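Local atomic coordinates of flagellar hook protein FlgE (Caulobacter crescentus CB15, PDB entry 5AY6), a protein that builds the flagellar hook, the universal joint that probably passes motor torque on to the filament, and is represented here by a 32 kDa internal fragment. Residues 25-30 with 136-141; 46-51 with 124-129; 226-231 with 282-287. One frame throughout, in Å; residues are numbered along the deposited sequence.

Contact 1: 25-30 with 136-141; sequences YKVGTA and DAEVVA
The ring of Tyr25 meets 136-141 at its edge: the backbone oxygen of Glu138 lies close to the ring plane, 3.6 Å from Tyr25 CE2. A water lies in the ring plane beside the hydroxyl, on the CE2 side. It donates to Glu138 O at 2.6 Å and lies at a longer 3.2 Å from Tyr25 OH. One carbonyl thus receives a water hydrogen bond and borders the aromatic edge as well. The ring gets there because Tyr25 CG is turned anti to the backbone N (chi1 168°), which carries the phenol out from the strand. At its far end, Tyr25 OH comes no nearer than 4.4 Å to the methyl CB of the more exposed Ala141. In fold terms, the contact sets the short helix 137-140 against strand 24-39, which lies at one margin of the five-stranded antiparallel sheet, within the third domain of FlgE; backbone bonding between Tyr25 and Tyr52 ties that strand to its neighbour 45-53. The second point of touch is mixed in character. Val27 CG1 comes within 3.5 Å of Glu138 OE1, the two side chains crossing at about a right angle, so a buried methyl abuts a carboxylate oxygen without bonding to it. Beyond CG the glutamate runs extended, and its charge is met elsewhere: Glu138 OE2 makes a salt bridge with Lys35 NZ, which probably steadies the carboxylate beside the valine.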
loop_
_atom_site.group_PDB
_atom_site.type_symbol
_atom_site.label_atom_id
_atom_site.label_comp_id
_atom_site.label_asym_id
_atom_site.label_seq_id
_atom_site.Cartn_x
_atom_site.Cartn_y
_atom_site.Cartn_z
ATOM N N TYR A 25 7.303 8.223 5.436
ATOM C CA TYR A 25 7.817 9.571 5.281
ATOM C C TYR A 25 8.246 10.192 6.603
ATOM O O TYR A 25 7.416 10.456 7.473
ATOM C CB TYR A 25 6.756 10.442 4.603
ATOM C CG TYR A 25 7.045 11.922 4.631
ATOM C CD1 TYR A 25 8.073 12.463 3.873
ATOM C CD2 TYR A 25 6.271 12.781 5.396
ATOM C CE1 TYR A 25 8.332 13.821 3.888
ATOM C CE2 TYR A 25 6.523 14.141 5.418
ATOM C CZ TYR A 25 7.553 14.653 4.661
ATOM O OH TYR A 25 7.808 16.004 4.679
ATOM N N LYS A 26 9.548 10.430 6.750
ATOM C CA LYS A 26 10.056 11.111 7.937
ATOM C C LYS A 26 9.940 12.614 7.768
ATOM O O LYS A 26 10.489 13.179 6.824
ATOM C CB LYS A 26 11.510 10.739 8.218
ATOM C CG LYS A 26 12.052 11.385 9.487
ATOM C CD LYS A 26 13.537 11.666 9.384
ATOM C CE LYS A 26 14.308 10.403 9.056
ATOM N NZ LYS A 26 15.627 10.708 8.436
ATOM N N VAL A 27 9.222 13.250 8.691
ATOM C CA VAL A 27 9.008 14.692 8.669
ATOM C C VAL A 27 10.311 15.456 8.857
ATOM O O VAL A 27 11.127 15.105 9.706
ATOM C CB VAL A 27 8.020 15.126 9.776
ATOM C CG1 VAL A 27 7.807 16.635 9.753
ATOM C CG2 VAL A 27 6.698 14.392 9.626
ATOM N N GLY A 28 10.505 16.500 8.058
ATOM C CA GLY A 28 11.599 17.423 8.292
ATOM C C GLY A 28 12.737 17.262 7.310
ATOM O O GLY A 28 12.664 16.464 6.378
ATOM N N THR A 29 13.796 18.028 7.530
ATOM C CA THR A 29 14.944 18.017 6.638
ATOM C C THR A 29 15.950 16.942 7.042
ATOM O O THR A 29 16.067 16.599 8.220
ATOM C CB THR A 29 15.633 19.388 6.620
ATOM O OG1 THR A 29 15.942 19.780 7.962
ATOM C CG2 THR A 29 14.708 20.430 6.007
ATOM N N ALA A 30 16.665 16.409 6.057
ATOM C CA ALA A 30 17.661 15.371 6.300
ATOM C C ALA A 30 18.778 15.872 7.211
ATOM O O ALA A 30 19.279 16.979 7.036
ATOM C CB ALA A 30 18.238 14.880 4.984
ATOM N N ASP A 136 -3.623 17.806 9.257
ATOM C CA ASP A 136 -2.981 16.826 8.387
ATOM C C ASP A 136 -1.942 17.444 7.447
ATOM O O ASP A 136 -1.470 16.788 6.518
ATOM C CB ASP A 136 -4.042 16.058 7.577
ATOM C CG ASP A 136 -4.743 16.919 6.533
ATOM O OD1 ASP A 136 -4.513 18.149 6.489
ATOM O OD2 ASP A 136 -5.545 16.356 5.754
ATOM N N ALA A 137 -1.575 18.697 7.698
ATOM C CA ALA A 137 -0.656 19.409 6.817
ATOM C C ALA A 137 0.685 18.694 6.649
ATOM O O ALA A 137 1.205 18.591 5.542
ATOM C CB ALA A 137 -0.424 20.817 7.331
ATOM N N GLU A 138 1.244 18.196 7.744
ATOM C CA GLU A 138 2.590 17.638 7.677
ATOM C C GLU A 138 2.613 16.269 7.005
ATOM O O GLU A 138 3.571 15.939 6.302
ATOM C CB GLU A 138 3.203 17.577 9.077
ATOM C CG GLU A 138 3.390 18.970 9.671
ATOM C CD GLU A 138 4.389 19.021 10.809
ATOM O OE1 GLU A 138 4.907 17.959 11.210
ATOM O OE2 GLU A 138 4.659 20.134 11.304
ATOM N N VAL A 139 1.558 15.479 7.190
ATOM C CA VAL A 139 1.481 14.192 6.515
ATOM C C VAL A 139 1.106 14.385 5.043
ATOM O O VAL A 139 1.596 13.660 4.176
ATOM C CB VAL A 139 0.480 13.226 7.204
ATOM C CG1 VAL A 139 -0.934 13.804 7.237
ATOM C CG2 VAL A 139 0.488 11.870 6.510
ATOM N N VAL A 140 0.255 15.371 4.763
ATOM C CA VAL A 140 -0.141 15.673 3.389
ATOM C C VAL A 140 1.077 16.101 2.578
ATOM O O VAL A 140 1.179 15.802 1.388
ATOM C CB VAL A 140 -1.244 16.769 3.344
ATOM C CG1 VAL A 140 -1.293 17.458 1.988
ATOM C CG2 VAL A 140 -2.603 16.166 3.685
ATOM N N ALA A 141 2.023 16.765 3.235
ATOM C CA ALA A 141 3.247 17.207 2.570
ATOM C C ALA A 141 4.089 16.028 2.082
ATOM O O ALA A 141 4.870 16.160 1.144
ATOM C CB ALA A 141 4.068 18.090 3.499
HETATM O O HOH W 1 5.681 17.485 6.556
#

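Contact 2: 46-51 with 124-129; sequences HNYDVV and ADLGIV
Leu126 is the residue through which 124-129 touches strand 45-53, reaching both Tyr48 and Val50. The strand is the second of the five-stranded antiparallel sheet, and the loop following strand 120-122 lies over one of its faces: the CB atoms of Tyr48 and Val50 point toward the loop, whereas that of Asp49 points away. Leu126 CD2 approaches Tyr48 CD2 at 3.8 Å on a slant, neither squarely over the ring nor in its plane; CG anti to the carbonyl carbon (chi1 -60°) brings the leucine's end nearer the strand. Val50 instead meets the loop backbone. Its CG2 lies 3.6 Å from Leu126 O and its CG1 4.1 Å from the same oxygen, while CG2 is a looser 4.4 Å from Leu126 CB. All three residues are buried, and Ile71 of strand 64-73 touches each of their side chains, completing an apolar cluster. One shell further out, His46 probably helps to place the tyrosine: Tyr48 OH stands over the centre of the imidazole, 3.2 Å above its plane, and His46 CB lies toward the rim of one phenol face. Bonds from His46 ND1 to Glu73 and from NE2 to Asp40 fix the imidazole rotation; with a carboxylate at each nitrogen, a protonated ring is plausible. On the loop side, Gly127 takes a positive phi (82°) after Leu126, and its backbone N bonds to Ala124 O at 3.2 Å.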
loop_
_atom_site.group_PDB
_atom_site.type_symbol
_atom_site.label_atom_id
_atom_site.label_comp_id
_atom_site.label_asym_id
_atom_site.label_seq_id
_atom_site.Cartn_x
_atom_site.Cartn_y
_atom_site.Cartn_z
ATOM N N HIS A 46 12.837 16.223 24.694
ATOM C CA HIS A 46 13.302 15.225 23.737
ATOM C C HIS A 46 13.450 15.805 22.336
ATOM O O HIS A 46 12.855 16.829 22.007
ATOM C CB HIS A 46 12.338 14.037 23.667
ATOM C CG HIS A 46 11.885 13.526 24.999
ATOM N ND1 HIS A 46 12.378 12.375 25.557
ATOM C CD2 HIS A 46 10.960 14.008 25.870
ATOM C CE1 HIS A 46 11.788 12.163 26.728
ATOM N NE2 HIS A 46 10.928 13.141 26.934
ATOM N N ASN A 47 14.246 15.130 21.516
ATOM C CA ASN A 47 14.201 15.316 20.075
ATOM C C ASN A 47 13.600 14.058 19.462
ATOM O O ASN A 47 14.043 12.944 19.755
ATOM C CB ASN A 47 15.589 15.588 19.497
ATOM C CG ASN A 47 16.208 16.866 20.031
ATOM O OD1 ASN A 47 15.506 17.797 20.423
ATOM N ND2 ASN A 47 17.533 16.912 20.051
ATOM N N TYR A 48 12.586 14.233 18.626
ATOM C CA TYR A 48 11.871 13.095 18.060
ATOM C C TYR A 48 11.900 13.087 16.540
ATOM O O TYR A 48 11.896 14.138 15.903
ATOM C CB TYR A 48 10.408 13.088 18.519
ATOM C CG TYR A 48 10.177 12.698 19.958
ATOM C CD1 TYR A 48 10.536 11.440 20.424
ATOM C CD2 TYR A 48 9.561 13.574 20.844
ATOM C CE1 TYR A 48 10.311 11.074 21.735
ATOM C CE2 TYR A 48 9.331 13.217 22.155
ATOM C CZ TYR A 48 9.709 11.966 22.595
ATOM O OH TYR A 48 9.482 11.606 23.902
ATOM N N ASP A 49 11.916 11.891 15.966
ATOM C CA ASP A 49 11.613 11.728 14.553
ATOM C C ASP A 49 10.158 11.310 14.434
ATOM O O ASP A 49 9.674 10.487 15.215
ATOM C CB ASP A 49 12.532 10.697 13.895
ATOM C CG ASP A 49 13.895 11.268 13.543
ATOM O OD1 ASP A 49 13.983 12.490 13.300
ATOM O OD2 ASP A 49 14.872 10.491 13.504
ATOM N N VAL A 50 9.452 11.895 13.476
ATOM C CA VAL A 50 8.065 11.530 13.242
ATOM C C VAL A 50 7.936 10.921 11.856
ATOM O O VAL A 50 8.280 11.548 10.855
ATOM C CB VAL A 50 7.125 12.739 13.377
ATOM C CG1 VAL A 50 5.666 12.294 13.259
ATOM C CG2 VAL A 50 7.364 13.446 14.701
ATOM N N VAL A 51 7.449 9.689 11.800
ATOM C CA VAL A 51 7.333 8.986 10.534
ATOM C C VAL A 51 5.884 8.610 10.260
ATOM O O VAL A 51 5.304 7.792 10.978
ATOM C CB VAL A 51 8.203 7.707 10.512
ATOM C CG1 VAL A 51 8.139 7.037 9.143
ATOM C CG2 VAL A 51 9.646 8.027 10.889
ATOM N N ALA A 124 0.419 17.958 19.259
ATOM C CA ALA A 124 0.678 19.215 18.562
ATOM C C ALA A 124 2.179 19.502 18.456
ATOM O O ALA A 124 2.644 20.072 17.467
ATOM C CB ALA A 124 -0.033 20.364 19.261
ATOM N N ASP A 125 2.936 19.109 19.474
ATOM C CA ASP A 125 4.384 19.299 19.448
ATOM C C ASP A 125 5.051 18.312 18.492
ATOM O O ASP A 125 6.207 18.490 18.102
ATOM C CB ASP A 125 4.972 19.160 20.855
ATOM C CG ASP A 125 4.609 20.327 21.756
ATOM O OD1 ASP A 125 4.594 21.472 21.259
ATOM O OD2 ASP A 125 4.338 20.101 22.955
ATOM N N LEU A 126 4.310 17.273 18.115
ATOM C CA LEU A 126 4.797 16.285 17.162
ATOM C C LEU A 126 4.332 16.604 15.743
ATOM O O LEU A 126 4.738 15.942 14.792
ATOM C CB LEU A 126 4.337 14.880 17.555
ATOM C CG LEU A 126 4.791 14.382 18.929
ATOM C CD1 LEU A 126 4.254 12.980 19.180
ATOM C CD2 LEU A 126 6.306 14.404 19.038
ATOM N N GLY A 127 3.481 17.617 15.606
ATOM C CA GLY A 127 2.983 18.024 14.301
ATOM C C GLY A 127 1.828 17.175 13.800
ATOM O O GLY A 127 1.349 17.360 12.679
ATOM N N ILE A 128 1.381 16.240 14.632
ATOM C CA ILE A 128 0.266 15.366 14.284
ATOM C C ILE A 128 -1.026 16.172 14.347
ATOM O O ILE A 128 -1.984 15.906 13.619
ATOM C CB ILE A 128 0.212 14.141 15.221
ATOM C CG1 ILE A 128 1.436 13.253 14.981
ATOM C CG2 ILE A 128 -1.058 13.327 15.003
ATOM C CD1 ILE A 128 1.874 12.470 16.198
ATOM N N VAL A 129 -1.025 17.169 15.225
ATOM C CA VAL A 129 -2.094 18.153 15.312
ATOM C C VAL A 129 -1.476 19.513 14.999
ATOM O O VAL A 129 -0.318 19.751 15.332
ATOM C CB VAL A 129 -2.762 18.139 16.709
ATOM C CG1 VAL A 129 -3.459 19.453 17.011
ATOM C CG2 VAL A 129 -3.737 16.977 16.812
#

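Contact 3: 226-231 with 282-287; sequences GKLKNT and DLASAA
Leu228 and Leu283 form the close-packed part of this contact. Leu228 CD2 is the methyl that does the work: it stands 3.5 Å from Leu283 O and 3.7 Å from Leu283 CB, lying against the backbone and the root of the other leucine rather than its branch. Turning CG anti to the backbone N (chi1 179°) projects this methyl from the strand toward 282-287. A second apolar touch is looser, Thr231 CG2 to Leu283 CD1 at 4.1 Å, so Leu283, the buried member, is approached through both its CB and one of its terminal methyls. Toward solvent the fit slackens further: the exposed Ala284 offers CB to Leu228 CD2 at 4.3 Å. The contact joins two sheets within the FlaE D2 domain. Strand 228-230 lies at one margin of a five-stranded antiparallel sheet, where a classic beta bulge places Lys229 and Asn230 together across from Glu221. After Asp282, which is still paired with strand 6-12, residues 283-287 interrupt strand 277-291 of the mixed four-stranded sheet; there Leu283 also touches Val9 and Phe235, and Leu228 packs on Ile220 and Phe222. An Asx turn opens the break: Ala284 N donates to Asp282 OD1 at 3.2 Å with an angle of 159° at the hydrogen, arriving 53° out of the carboxylate plane. Asp282 OD2 is salt-bridged to Arg6. The polar bonds of Asp282 thus stay within its own segment and sheet, while between 226-231 and 282-287 the contact is methyl packing, which depends on fit rather than on bond direction.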
loop_
_atom_site.group_PDB
_atom_site.type_symbol
_atom_site.label_atom_id
_atom_site.label_comp_id
_atom_site.label_asym_id
_atom_site.label_seq_id
_atom_site.Cartn_x
_atom_site.Cartn_y
_atom_site.Cartn_z
ATOM N N GLY A 226 11.121 -16.020 4.486
ATOM C CA GLY A 226 11.020 -15.545 3.118
ATOM C C GLY A 226 10.072 -16.330 2.230
ATOM O O GLY A 226 10.122 -16.218 1.006
ATOM N N LYS A 227 9.203 -17.127 2.841
ATOM C CA LYS A 227 8.210 -17.878 2.084
ATOM C C LYS A 227 6.896 -17.112 2.039
ATOM O O LYS A 227 6.510 -16.474 3.020
ATOM C CB LYS A 227 7.991 -19.264 2.699
ATOM C CG LYS A 227 9.249 -20.107 2.798
ATOM C CD LYS A 227 9.899 -20.295 1.437
ATOM C CE LYS A 227 11.002 -21.342 1.491
ATOM N NZ LYS A 227 12.108 -20.948 2.411
ATOM N N LEU A 228 6.210 -17.183 0.902
ATOM C CA LEU A 228 4.928 -16.501 0.730
ATOM C C LEU A 228 3.907 -16.987 1.756
ATOM O O LEU A 228 3.660 -18.183 1.878
ATOM C CB LEU A 228 4.400 -16.713 -0.690
ATOM C CG LEU A 228 3.051 -16.072 -1.016
ATOM C CD1 LEU A 228 3.130 -14.565 -0.885
ATOM C CD2 LEU A 228 2.602 -16.469 -2.413
ATOM N N LYS A 229 3.328 -16.048 2.496
ATOM C CA LYS A 229 2.408 -16.370 3.580
ATOM C C LYS A 229 0.961 -16.140 3.147
ATOM O O LYS A 229 0.115 -17.024 3.283
ATOM C CB LYS A 229 2.748 -15.531 4.816
ATOM C CG LYS A 229 1.965 -15.872 6.067
ATOM C CD LYS A 229 2.612 -15.231 7.284
ATOM C CE LYS A 229 1.693 -15.257 8.493
ATOM N NZ LYS A 229 2.302 -14.553 9.657
ATOM N N ASN A 230 0.682 -14.950 2.628
ATOM C CA ASN A 230 -0.620 -14.659 2.039
ATOM C C ASN A 230 -0.546 -13.493 1.061
ATOM O O ASN A 230 0.421 -12.729 1.059
ATOM C CB ASN A 230 -1.661 -14.366 3.123
ATOM C CG ASN A 230 -1.390 -13.077 3.859
ATOM O OD1 ASN A 230 -1.782 -11.998 3.412
ATOM N ND2 ASN A 230 -0.728 -13.179 5.004
ATOM N N THR A 231 -1.575 -13.365 0.230
ATOM C CA THR A 231 -1.606 -12.336 -0.797
ATOM C C THR A 231 -2.722 -11.323 -0.564
ATOM O O THR A 231 -3.076 -10.566 -1.468
ATOM C CB THR A 231 -1.782 -12.959 -2.191
ATOM O OG1 THR A 231 -2.984 -13.737 -2.217
ATOM C CG2 THR A 231 -0.606 -13.864 -2.519
ATOM N N ASP A 282 0.049 -18.163 -10.366
ATOM C CA ASP A 282 0.639 -19.023 -9.352
ATOM C C ASP A 282 1.896 -18.383 -8.765
ATOM O O ASP A 282 2.924 -18.278 -9.436
ATOM C CB ASP A 282 0.945 -20.393 -9.972
ATOM C CG ASP A 282 1.277 -21.455 -8.939
ATOM O OD1 ASP A 282 1.131 -21.188 -7.724
ATOM O OD2 ASP A 282 1.667 -22.572 -9.350
ATOM N N LEU A 283 1.807 -17.948 -7.512
ATOM C CA LEU A 283 2.948 -17.349 -6.826
ATOM C C LEU A 283 3.596 -18.299 -5.815
ATOM O O LEU A 283 4.413 -17.861 -5.003
ATOM C CB LEU A 283 2.530 -16.065 -6.100
ATOM C CG LEU A 283 1.810 -14.958 -6.869
ATOM C CD1 LEU A 283 1.591 -13.754 -5.965
ATOM C CD2 LEU A 283 2.581 -14.551 -8.114
ATOM N N ALA A 284 3.245 -19.585 -5.855
ATOM C CA ALA A 284 3.689 -20.510 -4.807
ATOM C C ALA A 284 4.054 -21.918 -5.279
ATOM O O ALA A 284 3.883 -22.887 -4.535
ATOM C CB ALA A 284 2.618 -20.610 -3.728
ATOM N N SER A 285 4.569 -22.043 -6.492
ATOM C CA SER A 285 4.965 -23.355 -6.996
ATOM C C SER A 285 6.131 -23.937 -6.191
ATOM O O SER A 285 6.871 -23.209 -5.526
ATOM C CB SER A 285 5.337 -23.265 -8.472
ATOM O OG SER A 285 6.526 -22.514 -8.639
ATOM N N ALA A 286 6.293 -25.253 -6.256
ATOM C CA ALA A 286 7.336 -25.932 -5.490
ATOM C C ALA A 286 8.743 -25.545 -5.950
ATOM O O ALA A 286 9.604 -25.209 -5.134
ATOM C CB ALA A 286 7.155 -27.433 -5.579
ATOM N N ALA A 287 8.978 -25.594 -7.256
ATOM C CA ALA A 287 10.313 -25.308 -7.782
ATOM C C ALA A 287 10.613 -23.813 -7.777
ATOM O O ALA A 287 11.763 -23.412 -7.614
ATOM C CB ALA A 287 10.466 -25.871 -9.189
#

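Contacts 1 and 2 are neighbours, their centres 10 Å apart, and they share the sheet in which strands 24-39 and 45-53 run side by side. Val27 N to Val50 O, 2.9 Å and a probable hydrogen bond, connects the two directly, and Glu138 OE1 packs at 3.6 Å against Gly127 CA, so the covering segments 136-141 and 124-129 also meet. In sequence, both segments of contact 2 fall between those of contact 1. Contact 3 belongs to the FlaE D2 domain, on the opposite side of the chain's centre: its centre is 36 Å from contact 1 and 39 Å from contact 2, with nearest atoms about 22 Å away in either case.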